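Local coordinates for immunity protein (Neisseria meningitidis, PDB 4Q7O) that probably protects the cell that makes it from a contact-dependent growth-inhibition toxin, by binding and neutralising that toxin, at residues I87-G92 and L100-N105; E42-I47 and H109-A114; N11-S16 and V23-F28. All coordinates share one frame; numbering follows the deposited sequence.

Contact 1: residues I87-G92 and L100-N105; sequences IYFSVG and LIIPIN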
loop_
_atom_site.group_PDB
_atom_site.type_symbol
_atom_site.label_atom_id
_atom_site.label_comp_id
_atom_site.label_asym_id
_atom_site.label_seq_id
_atom_site.Cartn_x
_atom_site.Cartn_y
_atom_site.Cartn_z
ATOM N N ILE B 87 -1.725 -15.745 -8.763
ATOM C CA ILE B 87 -2.699 -15.479 -7.725
ATOM C C ILE B 87 -3.159 -14.028 -7.793
ATOM O O ILE B 87 -2.373 -13.120 -8.073
ATOM C CB ILE B 87 -2.120 -15.862 -6.343
ATOM C CG1 ILE B 87 -3.087 -15.518 -5.206
ATOM C CG2 ILE B 87 -0.731 -15.234 -6.142
ATOM C CD1 ILE B 87 -2.703 -16.166 -3.893
ATOM N N TYR B 88 -4.453 -13.838 -7.569
ATOM C CA TYR B 88 -5.102 -12.538 -7.618
ATOM C C TYR B 88 -5.285 -11.971 -6.222
ATOM O O TYR B 88 -5.740 -12.673 -5.330
ATOM C CB TYR B 88 -6.461 -12.713 -8.291
ATOM C CG TYR B 88 -7.409 -11.544 -8.206
ATOM C CD1 TYR B 88 -7.363 -10.509 -9.133
ATOM C CD2 TYR B 88 -8.400 -11.512 -7.239
ATOM C CE1 TYR B 88 -8.264 -9.454 -9.077
ATOM C CE2 TYR B 88 -9.300 -10.470 -7.174
ATOM C CZ TYR B 88 -9.225 -9.443 -8.091
ATOM O OH TYR B 88 -10.135 -8.413 -8.023
ATOM N N PHE B 89 -4.929 -10.703 -6.043
ATOM C CA PHE B 89 -5.194 -9.976 -4.809
ATOM C C PHE B 89 -6.041 -8.758 -5.100
ATOM O O PHE B 89 -5.874 -8.112 -6.133
ATOM C CB PHE B 89 -3.888 -9.485 -4.176
ATOM C CG PHE B 89 -3.076 -10.562 -3.554
ATOM C CD1 PHE B 89 -2.256 -11.366 -4.335
ATOM C CD2 PHE B 89 -3.106 -10.760 -2.181
ATOM C CE1 PHE B 89 -1.489 -12.362 -3.759
ATOM C CE2 PHE B 89 -2.339 -11.755 -1.595
ATOM C CZ PHE B 89 -1.531 -12.555 -2.380
ATOM N N SER B 90 -6.934 -8.419 -4.182
ATOM C CA SER B 90 -7.581 -7.119 -4.270
ATOM C C SER B 90 -7.795 -6.505 -2.905
ATOM O O SER B 90 -7.943 -7.211 -1.908
ATOM C CB SER B 90 -8.893 -7.197 -5.050
ATOM O OG SER B 90 -9.902 -7.811 -4.284
ATOM N N VAL B 91 -7.788 -5.181 -2.871
ATOM C CA VAL B 91 -8.144 -4.446 -1.668
ATOM C C VAL B 91 -9.120 -3.324 -2.005
ATOM O O VAL B 91 -9.160 -2.836 -3.137
ATOM C CB VAL B 91 -6.900 -3.864 -0.952
ATOM C CG1 VAL B 91 -6.030 -4.980 -0.410
ATOM C CG2 VAL B 91 -6.118 -2.938 -1.880
ATOM N N GLY B 92 -9.911 -2.929 -1.016
ATOM C CA GLY B 92 -10.861 -1.848 -1.191
ATOM C C GLY B 92 -12.253 -2.311 -1.577
ATOM O O GLY B 92 -12.587 -3.503 -1.471
ATOM N N LEU B 100 -4.212 -6.718 -8.076
ATOM C CA LEU B 100 -2.869 -7.115 -8.469
ATOM C C LEU B 100 -2.812 -8.611 -8.680
ATOM O O LEU B 100 -3.352 -9.374 -7.887
ATOM C CB LEU B 100 -1.870 -6.722 -7.378
ATOM C CG LEU B 100 -0.416 -7.175 -7.543
ATOM C CD1 LEU B 100 0.240 -6.495 -8.724
ATOM C CD2 LEU B 100 0.386 -6.903 -6.275
ATOM N N ILE B 101 -2.135 -9.026 -9.743
ATOM C CA ILE B 101 -1.841 -10.435 -9.962
ATOM C C ILE B 101 -0.332 -10.641 -9.928
ATOM O O ILE B 101 0.416 -9.870 -10.528
ATOM C CB ILE B 101 -2.419 -10.917 -11.298
ATOM C CG1 ILE B 101 -3.953 -10.897 -11.239
ATOM C CG2 ILE B 101 -1.894 -12.297 -11.644
ATOM C CD1 ILE B 101 -4.631 -10.965 -12.607
ATOM N N ILE B 102 0.115 -11.666 -9.206
ATOM C CA ILE B 102 1.531 -12.019 -9.152
ATOM C C ILE B 102 1.702 -13.540 -9.230
ATOM O O ILE B 102 0.750 -14.281 -8.995
ATOM C CB ILE B 102 2.211 -11.478 -7.867
ATOM C CG1 ILE B 102 1.438 -11.902 -6.612
ATOM C CG2 ILE B 102 2.359 -9.969 -7.937
ATOM C CD1 ILE B 102 2.143 -11.520 -5.303
ATOM N N PRO B 103 2.912 -14.013 -9.560
ATOM C CA PRO B 103 3.122 -15.463 -9.493
ATOM C C PRO B 103 2.966 -15.981 -8.066
ATOM O O PRO B 103 3.299 -15.278 -7.110
ATOM C CB PRO B 103 4.582 -15.628 -9.939
ATOM C CG PRO B 103 4.883 -14.389 -10.740
ATOM C CD PRO B 103 4.111 -13.300 -10.042
ATOM N N ILE B 104 2.477 -17.208 -7.921
ATOM C CA ILE B 104 2.348 -17.823 -6.606
ATOM C C ILE B 104 3.685 -17.876 -5.852
ATOM O O ILE B 104 3.728 -17.674 -4.647
ATOM C CB ILE B 104 1.676 -19.212 -6.707
ATOM C CG1 ILE B 104 0.194 -19.041 -7.058
ATOM C CG2 ILE B 104 1.815 -19.992 -5.410
ATOM C CD1 ILE B 104 -0.511 -20.327 -7.421
ATOM N N ASN B 105 4.784 -18.107 -6.555
ATOM C CA ASN B 105 6.084 -18.132 -5.887
ATOM C C ASN B 105 6.375 -16.813 -5.188
ATOM O O ASN B 105 6.838 -16.784 -4.042
ATOM C CB ASN B 105 7.206 -18.424 -6.887
ATOM C CG ASN B 105 7.232 -19.860 -7.338
ATOM O OD1 ASN B 105 6.587 -20.730 -6.745
ATOM N ND2 ASN B 105 8.001 -20.124 -8.385
#
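I102 sets its CG1 between its own backbone N and carbonyl carbon (chi1 53°), and this brings the long branch up against I87 and F89. Its CG1 runs beside I87, pointing the same way, with CG2 of I87 at 4.0 Å from it. Its terminal CD1 reaches on to F89; with CG beside the backbone N (chi1 -73°), the F89 ring crosses I102 at a slant, and its CE1 lies 4.0 Å from I102 CD1. Beyond P103, where the strand gives way to helix 104-121, I104 brings CG1 back to within 4.0 Å of CB of I87, so that I87 touches both I102 of the strand and I104 of the helix's first turn.

On the opposite face of the sheet Y88 faces I101. CG1 of I101 meets the tyrosine at its ring edge, 4.0 Å from CD1, while the Y88 hydroxyl is hydrogen-bonded to E99 and the ring meets that of Y72.

The backbone fixes this pattern. I87 with I102 and F89 with L100 are hydrogen-bonded pairs; the bond from F89 N to L100 O measures 2.8 Å and is nearly straight at 169°, and that from I102 N to I87 O is longer, 3.1 Å. Y88 with I101 is the non-hydrogen-bonded pair between them, and CA of I101 adds a CH...O contact of 3.3 Å to I87 O.

The face bearing I87, F89, L100 and I102 is covered by helices 22-34 and 104-121, L100 also meeting M4 of the second subunit. This is an antiparallel beta hairpin closing a four-stranded meander, with helices packed against one face.

Contact 2: residues E42-I47 and H109-A114; sequences ECFKNI and HYFNIA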
loop_
_atom_site.group_PDB
_atom_site.type_symbol
_atom_site.label_atom_id
_atom_site.label_comp_id
_atom_site.label_asym_id
_atom_site.label_seq_id
_atom_site.Cartn_x
_atom_site.Cartn_y
_atom_site.Cartn_z
ATOM N N GLU B 42 -5.446 -17.393 9.905
ATOM C CA GLU B 42 -6.161 -18.144 8.869
ATOM C C GLU B 42 -5.827 -17.609 7.477
ATOM O O GLU B 42 -5.671 -18.380 6.526
ATOM C CB GLU B 42 -7.675 -18.133 9.118
ATOM C CG GLU B 42 -8.092 -18.843 10.405
ATOM C CD GLU B 42 -7.603 -20.277 10.476
ATOM O OE1 GLU B 42 -7.831 -21.040 9.514
ATOM O OE2 GLU B 42 -6.981 -20.636 11.497
ATOM N N CYS B 43 -5.714 -16.288 7.372
ATOM C CA CYS B 43 -5.253 -15.644 6.146
ATOM C C CYS B 43 -3.878 -16.180 5.717
ATOM O O CYS B 43 -3.668 -16.492 4.547
ATOM C CB CYS B 43 -5.198 -14.121 6.331
ATOM S SG CYS B 43 -4.454 -13.224 4.970
ATOM N N PHE B 44 -2.952 -16.311 6.667
ATOM C CA PHE B 44 -1.635 -16.876 6.372
ATOM C C PHE B 44 -1.723 -18.338 5.928
ATOM O O PHE B 44 -0.959 -18.778 5.073
ATOM C CB PHE B 44 -0.694 -16.777 7.582
ATOM C CG PHE B 44 -0.133 -15.399 7.821
ATOM C CD1 PHE B 44 0.593 -14.750 6.833
ATOM C CD2 PHE B 44 -0.264 -14.789 9.064
ATOM C CE1 PHE B 44 1.135 -13.497 7.066
ATOM C CE2 PHE B 44 0.278 -13.539 9.307
ATOM C CZ PHE B 44 0.973 -12.890 8.302
ATOM N N LYS B 45 -2.654 -19.086 6.513
ATOM C CA LYS B 45 -2.759 -20.524 6.249
ATOM C C LYS B 45 -3.418 -20.879 4.924
ATOM O O LYS B 45 -3.020 -21.846 4.265
ATOM C CB LYS B 45 -3.560 -21.210 7.357
ATOM C CG LYS B 45 -2.817 -21.368 8.647
ATOM C CD LYS B 45 -3.599 -22.247 9.589
ATOM C CE LYS B 45 -4.078 -21.467 10.782
ATOM N NZ LYS B 45 -4.884 -22.321 11.697
ATOM N N ASN B 46 -4.439 -20.115 4.550
ATOM C CA ASN B 46 -5.316 -20.513 3.452
ATOM C C ASN B 46 -4.608 -20.596 2.111
ATOM O O ASN B 46 -5.036 -21.330 1.229
ATOM C CB ASN B 46 -6.523 -19.580 3.341
ATOM C CG ASN B 46 -7.645 -19.949 4.286
ATOM O OD1 ASN B 46 -7.459 -20.705 5.239
ATOM N ND2 ASN B 46 -8.826 -19.399 4.027
ATOM N N ILE B 47 -3.524 -19.847 1.956
ATOM C CA ILE B 47 -2.781 -19.883 0.703
ATOM C C ILE B 47 -2.263 -21.300 0.401
ATOM O O ILE B 47 -2.173 -21.697 -0.757
ATOM C CB ILE B 47 -1.645 -18.830 0.674
ATOM C CG1 ILE B 47 -1.175 -18.578 -0.766
ATOM C CG2 ILE B 47 -0.491 -19.222 1.618
ATOM C CD1 ILE B 47 -0.332 -17.324 -0.917
ATOM N N HIS B 109 6.751 -15.790 -1.153
ATOM C CA HIS B 109 7.836 -14.919 -0.707
ATOM C C HIS B 109 7.270 -13.810 0.185
ATOM O O HIS B 109 7.737 -13.601 1.307
ATOM C CB HIS B 109 8.529 -14.361 -1.958
ATOM C CG HIS B 109 9.639 -13.390 -1.702
ATOM N ND1 HIS B 109 10.855 -13.765 -1.173
ATOM C CD2 HIS B 109 9.747 -12.073 -1.992
ATOM C CE1 HIS B 109 11.651 -12.710 -1.111
ATOM N NE2 HIS B 109 11.004 -11.670 -1.605
ATOM N N TYR B 110 6.239 -13.123 -0.292
ATOM C CA TYR B 110 5.613 -12.077 0.515
ATOM C C TYR B 110 4.994 -12.609 1.803
ATOM O O TYR B 110 5.131 -11.993 2.853
ATOM C CB TYR B 110 4.542 -11.346 -0.283
ATOM C CG TYR B 110 5.055 -10.393 -1.338
ATOM C CD1 TYR B 110 6.133 -9.552 -1.086
ATOM C CD2 TYR B 110 4.435 -10.316 -2.584
ATOM C CE1 TYR B 110 6.586 -8.664 -2.042
ATOM C CE2 TYR B 110 4.884 -9.425 -3.554
ATOM C CZ TYR B 110 5.962 -8.608 -3.278
ATOM O OH TYR B 110 6.409 -7.722 -4.224
ATOM N N PHE B 111 4.295 -13.734 1.721
ATOM C CA PHE B 111 3.643 -14.289 2.907
ATOM C C PHE B 111 4.657 -14.705 3.969
ATOM O O PHE B 111 4.427 -14.540 5.167
ATOM C CB PHE B 111 2.722 -15.454 2.534
ATOM C CG PHE B 111 1.340 -15.021 2.135
ATOM C CD1 PHE B 111 1.148 -14.089 1.119
ATOM C CD2 PHE B 111 0.228 -15.530 2.788
ATOM C CE1 PHE B 111 -0.130 -13.687 0.755
ATOM C CE2 PHE B 111 -1.052 -15.131 2.428
ATOM C CZ PHE B 111 -1.230 -14.211 1.411
ATOM N N ASN B 112 5.788 -15.237 3.525
ATOM C CA ASN B 112 6.825 -15.659 4.449
ATOM C C ASN B 112 7.436 -14.447 5.155
ATOM O O ASN B 112 7.722 -14.484 6.355
ATOM C CB ASN B 112 7.891 -16.462 3.708
ATOM C CG ASN B 112 8.864 -17.118 4.648
ATOM O OD1 ASN B 112 8.480 -17.932 5.497
ATOM N ND2 ASN B 112 10.132 -16.783 4.500
ATOM N N ILE B 113 7.614 -13.364 4.406
ATOM C CA ILE B 113 8.087 -12.111 4.989
ATOM C C ILE B 113 7.057 -11.507 5.945
ATOM O O ILE B 113 7.391 -11.083 7.055
ATOM C CB ILE B 113 8.453 -11.101 3.891
ATOM C CG1 ILE B 113 9.647 -11.610 3.079
ATOM C CG2 ILE B 113 8.773 -9.744 4.493
ATOM C CD1 ILE B 113 9.886 -10.828 1.804
ATOM N N ALA B 114 5.798 -11.484 5.519
ATOM C CA ALA B 114 4.721 -10.930 6.342
ATOM C C ALA B 114 4.531 -11.682 7.657
ATOM O O ALA B 114 4.360 -11.067 8.709
ATOM C CB ALA B 114 3.419 -10.890 5.567
#
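The carbonyl oxygen of C43 is approached by two aromatic groups: the hydroxyl of Y60 is hydrogen-bonded to it, and CE2 of F111 comes within 3.6 Å, with the oxygen lying at the edge of the ring and in its plane. The Y60 hydroxyl supplies this oxygen of the buried C43 with a donor.

F111 does most of the bridging. The short axes of 42-46 and 109-114 pass 10.8 Å apart at 150°, and its ring reaches across between them to C43, F44 and I47. I47 comes from the opposing direction, its CG1 branch extended away from the backbone N (chi1 -162°), and lays CD1 over the ring in a CH-pi contact, 3.8 Å from the F111 centroid and only 4° off the normal. The other branch of I47 touches the rim, CG2 being 3.9 Å from CD2 of F111.

F44 crosses F111 obliquely, with its CD1 4.1 Å from CD2 of F111. One turn on from F111, A114 sets its CB in the plane of the F44 ring, at the edge, 3.8 Å from CE1.

F28 of helix 22-34 and Y60 of strand 58-62 each meet F111 edge-to-face, while Y136 of helix 126-139 touches both I47 and F111, so F111 is enclosed by helix 22-34, helix 126-139 and strand 58-62 as well as by helix 37-46.

Contact 3: residues N11-S16 and V23-F28; sequences NLNKKS and VISIFF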
loop_
_atom_site.group_PDB
_atom_site.type_symbol
_atom_site.label_atom_id
_atom_site.label_comp_id
_atom_site.label_asym_id
_atom_site.label_seq_id
_atom_site.Cartn_x
_atom_site.Cartn_y
_atom_site.Cartn_z
ATOM N N ASN B 11 9.571 -5.375 7.017
ATOM C CA ASN B 11 10.203 -6.029 5.878
ATOM C C ASN B 11 9.259 -6.276 4.709
ATOM O O ASN B 11 9.660 -6.182 3.543
ATOM C CB ASN B 11 10.914 -7.300 6.319
ATOM C CG ASN B 11 12.053 -7.000 7.266
ATOM O OD1 ASN B 11 12.828 -6.067 7.033
ATOM N ND2 ASN B 11 12.145 -7.757 8.351
ATOM N N LEU B 12 7.999 -6.560 5.018
ATOM C CA LEU B 12 6.993 -6.744 3.974
ATOM C C LEU B 12 6.813 -5.472 3.173
ATOM O O LEU B 12 6.799 -5.508 1.949
ATOM C CB LEU B 12 5.657 -7.187 4.585
ATOM C CG LEU B 12 4.440 -7.510 3.704
ATOM C CD1 LEU B 12 3.663 -6.262 3.295
ATOM C CD2 LEU B 12 4.829 -8.352 2.480
ATOM N N ASN B 13 6.657 -4.349 3.865
ATOM C CA ASN B 13 6.446 -3.085 3.179
ATOM C C ASN B 13 7.632 -2.703 2.321
ATOM O O ASN B 13 7.462 -2.233 1.204
ATOM C CB ASN B 13 6.148 -1.955 4.177
ATOM C CG ASN B 13 4.677 -1.839 4.507
ATOM O OD1 ASN B 13 3.877 -1.382 3.680
ATOM N ND2 ASN B 13 4.312 -2.214 5.726
ATOM N N LYS B 14 8.838 -2.878 2.846
ATOM C CA LYS B 14 10.029 -2.540 2.071
ATOM C C LYS B 14 10.041 -3.297 0.742
ATOM O O LYS B 14 10.191 -2.703 -0.330
ATOM C CB LYS B 14 11.287 -2.836 2.883
ATOM C CG LYS B 14 12.584 -2.638 2.130
ATOM C CD LYS B 14 13.775 -2.766 3.076
ATOM C CE LYS B 14 15.094 -2.636 2.339
ATOM N NZ LYS B 14 16.259 -2.716 3.272
ATOM N N LYS B 15 9.850 -4.608 0.807
ATOM C CA LYS B 15 9.936 -5.420 -0.396
ATOM C C LYS B 15 8.790 -5.126 -1.351
ATOM O O LYS B 15 9.005 -4.908 -2.537
ATOM C CB LYS B 15 9.980 -6.912 -0.060
ATOM C CG LYS B 15 10.375 -7.792 -1.231
ATOM C CD LYS B 15 11.896 -7.867 -1.365
ATOM C CE LYS B 15 12.508 -8.771 -0.300
ATOM N NZ LYS B 15 13.997 -8.807 -0.368
ATOM N N SER B 16 7.573 -5.077 -0.828
ATOM C CA SER B 16 6.424 -4.875 -1.691
ATOM C C SER B 16 6.422 -3.487 -2.347
ATOM O O SER B 16 6.142 -3.367 -3.541
ATOM C CB SER B 16 5.117 -5.171 -0.947
ATOM O OG SER B 16 4.962 -4.322 0.176
ATOM N N VAL B 23 -0.472 -3.093 -3.418
ATOM C CA VAL B 23 -1.684 -3.818 -3.027
ATOM C C VAL B 23 -1.392 -4.837 -1.918
ATOM O O VAL B 23 -2.200 -5.014 -0.991
ATOM C CB VAL B 23 -2.354 -4.489 -4.256
ATOM C CG1 VAL B 23 -3.350 -5.561 -3.827
ATOM C CG2 VAL B 23 -3.045 -3.432 -5.123
ATOM N N ILE B 24 -0.230 -5.487 -2.003
ATOM C CA ILE B 24 0.182 -6.436 -0.969
ATOM C C ILE B 24 0.391 -5.753 0.384
ATOM O O ILE B 24 -0.015 -6.281 1.426
ATOM C CB ILE B 24 1.465 -7.189 -1.367
ATOM C CG1 ILE B 24 1.261 -7.943 -2.687
ATOM C CG2 ILE B 24 1.893 -8.135 -0.256
ATOM C CD1 ILE B 24 0.109 -8.929 -2.670
ATOM N N SER B 25 1.031 -4.586 0.359
ATOM C CA SER B 25 1.253 -3.773 1.557
ATOM C C SER B 25 -0.082 -3.464 2.236
ATOM O O SER B 25 -0.243 -3.623 3.453
ATOM C CB SER B 25 1.937 -2.442 1.190
ATOM O OG SER B 25 2.829 -2.561 0.087
ATOM N N ILE B 26 -1.048 -3.022 1.438
ATOM C CA ILE B 26 -2.354 -2.640 1.965
ATOM C C ILE B 26 -3.106 -3.856 2.481
ATOM O O ILE B 26 -3.741 -3.805 3.533
ATOM C CB ILE B 26 -3.194 -1.934 0.881
ATOM C CG1 ILE B 26 -2.515 -0.633 0.446
ATOM C CG2 ILE B 26 -4.615 -1.648 1.371
ATOM C CD1 ILE B 26 -3.172 -0.012 -0.771
ATOM N N PHE B 27 -3.013 -4.957 1.745
ATOM C CA PHE B 27 -3.672 -6.205 2.117
ATOM C C PHE B 27 -3.322 -6.621 3.548
ATOM O O PHE B 27 -4.203 -6.827 4.385
ATOM C CB PHE B 27 -3.283 -7.305 1.124
ATOM C CG PHE B 27 -3.864 -8.651 1.447
ATOM C CD1 PHE B 27 -5.112 -9.022 0.964
ATOM C CD2 PHE B 27 -3.151 -9.563 2.207
ATOM C CE1 PHE B 27 -5.643 -10.264 1.262
ATOM C CE2 PHE B 27 -3.685 -10.803 2.513
ATOM C CZ PHE B 27 -4.926 -11.153 2.039
ATOM N N PHE B 28 -2.034 -6.721 3.842
ATOM C CA PHE B 28 -1.630 -7.171 5.165
ATOM C C PHE B 28 -1.921 -6.163 6.270
ATOM O O PHE B 28 -2.404 -6.544 7.333
ATOM C CB PHE B 28 -0.171 -7.634 5.175
ATOM C CG PHE B 28 0.005 -8.999 4.607
ATOM C CD1 PHE B 28 -0.475 -10.104 5.294
ATOM C CD2 PHE B 28 0.624 -9.188 3.383
ATOM C CE1 PHE B 28 -0.334 -11.378 4.776
ATOM C CE2 PHE B 28 0.768 -10.459 2.864
ATOM C CZ PHE B 28 0.285 -11.553 3.560
#
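A helical hairpin, helix 10-18 folding back on helix 22-34 through a short turn, begins the fold, and S16 and S25 meet between its two arms. OG of S25 lies 2.8 Å from OG of S16, and its proton may go there or to F22 O in the preceding turn, a weak alternative; the choice stays open. A chi1 of -33° sets this OG beside the backbone N of S25, within reach of both acceptors. S16 OG donates to its own helix, to L12 O at 2.8 Å, coming from above the carbonyl plane, 36° out of it. The same carbonyl accepts the backbone N-H of S16, so L12 O is gripped twice by one residue.

N13 flanks the serines: its OD1 lies 3.3 Å from CB of S25, while its ND2 is hydrogen-bonded to F9 O.

In this antiparallel helix pair the short axes run 9.0 Å apart at 159°, and the two serines face each other across them, with N13 alongside. L12 carries the apolar contact. Its CD1 rests against the S25 backbone, 3.9 Å from CA, and its CD2 is 4.0 Å from CG2 of I24, the two side chains crossing at about a right angle. CG of L12 comes to 4.2 Å from CD2 of F28. F28 also touches A114 of helix 104-121, and N13 and S25 touch F22 and I26 of the second subunit, respectively.

All three contacts are buried, yet their chemistry differs. Contact 1 is held by main-chain hydrogen bonds between neighbouring strands; contact 2 is almost wholly aromatic and aliphatic packing between helices far apart in sequence; contact 3 combines a serine pair with a leucine-centred apolar patch. Contacts 1 and 2 share helix 104-121 and meet where F89 CZ lies 3.6 Å from F111 CE1. I24 ties contact 3 to the hairpin, against F89 and L100, and F28 ties it to contact 2 through F44. Contact 2 lies nearest the centre of the chain, whereas contacts 1 and 3 both reach the second subunit, through L100 and through residues of helices 10-18 and 22-34.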